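Side-chain contact in conjugal transfer protein TRWB (PDB 1E9R), which probably acts as a ring-forming, P-loop NTPase-type coupling protein in bacterial conjugation, linking the DNA to be transferred to the secretion machinery: residues T268-L273 with R305-R310. Residues are numbered along the deposited sequence; the frame is centred on the assembly and turned at random.
Sequences TSILSL and RKAGLR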
loop_
_atom_site.group_PDB
_atom_site.type_symbol
_atom_site.label_atom_id
_atom_site.label_comp_id
_atom_site.label_asym_id
_atom_site.label_seq_id
_atom_site.Cartn_x
_atom_site.Cartn_y
_atom_site.Cartn_z
ATOM N N THR B 268 6.120 32.891 -5.589
ATOM C CA THR B 268 7.203 33.183 -4.645
ATOM C C THR B 268 7.436 34.665 -4.512
ATOM O O THR B 268 7.710 35.173 -3.426
ATOM C CB THR B 268 8.568 32.633 -5.077
ATOM O OG1 THR B 268 8.397 31.436 -5.827
ATOM C CG2 THR B 268 9.412 32.338 -3.858
ATOM N N SER B 269 7.360 35.348 -5.643
ATOM C CA SER B 269 7.619 36.775 -5.695
ATOM C C SER B 269 6.690 37.669 -4.886
ATOM O O SER B 269 7.156 38.629 -4.277
ATOM C CB SER B 269 7.662 37.231 -7.154
ATOM O OG SER B 269 8.779 36.651 -7.807
ATOM N N ILE B 270 5.392 37.368 -4.863
ATOM C CA ILE B 270 4.466 38.204 -4.103
ATOM C C ILE B 270 4.826 38.239 -2.619
ATOM O O ILE B 270 4.516 39.200 -1.924
ATOM C CB ILE B 270 3.028 37.714 -4.216
ATOM C CG1 ILE B 270 2.926 36.329 -3.592
ATOM C CG2 ILE B 270 2.581 37.714 -5.676
ATOM C CD1 ILE B 270 1.524 35.929 -3.259
ATOM N N LEU B 271 5.481 37.186 -2.143
ATOM C CA LEU B 271 5.885 37.093 -0.746
ATOM C C LEU B 271 6.994 38.077 -0.439
ATOM O O LEU B 271 7.343 38.295 0.724
ATOM C CB LEU B 271 6.370 35.678 -0.442
ATOM C CG LEU B 271 5.394 34.666 0.144
ATOM C CD1 LEU B 271 4.054 34.761 -0.528
ATOM C CD2 LEU B 271 5.994 33.281 -0.004
ATOM N N SER B 272 7.553 38.661 -1.492
ATOM C CA SER B 272 8.639 39.621 -1.349
ATOM C C SER B 272 8.168 41.049 -1.584
ATOM O O SER B 272 8.924 41.995 -1.370
ATOM C CB SER B 272 9.777 39.297 -2.327
ATOM O OG SER B 272 10.562 38.211 -1.879
ATOM N N LEU B 273 6.923 41.202 -2.029
ATOM C CA LEU B 273 6.370 42.527 -2.295
ATOM C C LEU B 273 6.255 43.362 -1.034
ATOM O O LEU B 273 5.903 42.851 0.031
ATOM C CB LEU B 273 4.984 42.420 -2.931
ATOM C CG LEU B 273 4.936 41.904 -4.363
ATOM C CD1 LEU B 273 3.506 41.838 -4.822
ATOM C CD2 LEU B 273 5.736 42.814 -5.262
ATOM N N ARG B 305 -2.075 36.766 1.877
ATOM C CA ARG B 305 -3.156 37.721 2.151
ATOM C C ARG B 305 -2.640 39.148 2.323
ATOM O O ARG B 305 -3.308 40.108 1.924
ATOM C CB ARG B 305 -3.942 37.310 3.402
ATOM C CG ARG B 305 -4.762 38.447 4.007
ATOM C CD ARG B 305 -5.398 38.047 5.323
ATOM N NE ARG B 305 -6.683 37.392 5.108
ATOM C CZ ARG B 305 -7.756 38.005 4.609
ATOM N NH1 ARG B 305 -7.689 39.296 4.288
ATOM N NH2 ARG B 305 -8.897 37.336 4.438
ATOM N N LYS B 306 -1.460 39.283 2.923
ATOM C CA LYS B 306 -0.865 40.593 3.135
ATOM C C LYS B 306 -0.506 41.221 1.793
ATOM O O LYS B 306 -0.477 42.442 1.651
ATOM C CB LYS B 306 0.386 40.465 4.004
ATOM C CG LYS B 306 0.294 41.143 5.373
ATOM C CD LYS B 306 -0.910 40.664 6.190
ATOM C CE LYS B 306 -0.778 41.061 7.661
ATOM N NZ LYS B 306 -0.524 42.521 7.858
ATOM N N ALA B 307 -0.231 40.379 0.802
ATOM C CA ALA B 307 0.117 40.871 -0.524
ATOM C C ALA B 307 -1.139 41.101 -1.346
ATOM O O ALA B 307 -1.079 41.720 -2.399
ATOM C CB ALA B 307 1.025 39.886 -1.238
ATOM N N GLY B 308 -2.276 40.604 -0.865
ATOM C CA GLY B 308 -3.527 40.795 -1.577
ATOM C C GLY B 308 -3.712 39.799 -2.697
ATOM O O GLY B 308 -4.355 40.098 -3.699
ATOM N N LEU B 309 -3.150 38.609 -2.513
ATOM C CA LEU B 309 -3.232 37.543 -3.508
ATOM C C LEU B 309 -4.569 36.831 -3.420
ATOM O O LEU B 309 -4.994 36.403 -2.338
ATOM C CB LEU B 309 -2.107 36.528 -3.289
ATOM C CG LEU B 309 -1.626 35.613 -4.425
ATOM C CD1 LEU B 309 -1.779 34.162 -3.989
ATOM C CD2 LEU B 309 -2.380 35.896 -5.718
ATOM N N ARG B 310 -5.219 36.718 -4.575
ATOM C CA ARG B 310 -6.514 36.071 -4.702
ATOM C C ARG B 310 -6.370 35.056 -5.816
ATOM O O ARG B 310 -6.205 35.431 -6.978
ATOM C CB ARG B 310 -7.583 37.095 -5.077
ATOM C CG ARG B 310 -7.761 38.187 -4.043
ATOM C CD ARG B 310 -8.258 39.469 -4.687
ATOM N NE ARG B 310 -8.963 40.327 -3.738
ATOM C CZ ARG B 310 -8.407 40.914 -2.684
ATOM N NH1 ARG B 310 -7.112 40.752 -2.426
ATOM N NH2 ARG B 310 -9.157 41.674 -1.890
#
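Ile270 makes the contacts of its segment, meeting Ala307 with its backbone and branch point and Leu309 with the end of its longer branch, a compact case of how one branched residue can join a helix to the start of a strand. Just before it, Thr268 and Ser269 belong to helix 252-269. At Ile270 itself, a chi1 of 64° tucks CG1 into the angle between the amide nitrogen and the carbonyl carbon, a placement that, with an extended chi2, carries CD1 across to the second segment. There CD1 abuts Leu309 CG at 3.4 Å and Leu309 CB at 3.7 Å, the two side chains crossing at about a right angle. Nearer the backbone, the methyl of Ala307 sits 3.6 Å from Ile270 O and 4.2 Å from Ile270 CB. No hydrogen bond joins the segments. The setting is the P-loop NTPase fold: helix 252-269 packs beside the mixed central sheet, and Leu309 opens strand 309-315, next to strand 281-285, where its side chain also touches Leu283. Gly308 takes a positive phi (82°) that turns the chain into this strand, and its carbonyl oxygen receives a bent bond from Arg310 NH1, 3.1 Å away and 137° at the hydrogen, with the donor well above the carbonyl plane and on no lone pair; Arg310 NE pairs with Glu52. Further along the first segment, Leu271 packs on Asp250 of the second subunit, and Ser272 OG hydrogen-bonds to OD2 of that same Asp250. Last comes Leu273, whose amide N gives its hydrogen bond to Ile270 O over 3.1 Å, so the Ala307 methyl lies beside a carbonyl already engaged in its own turn.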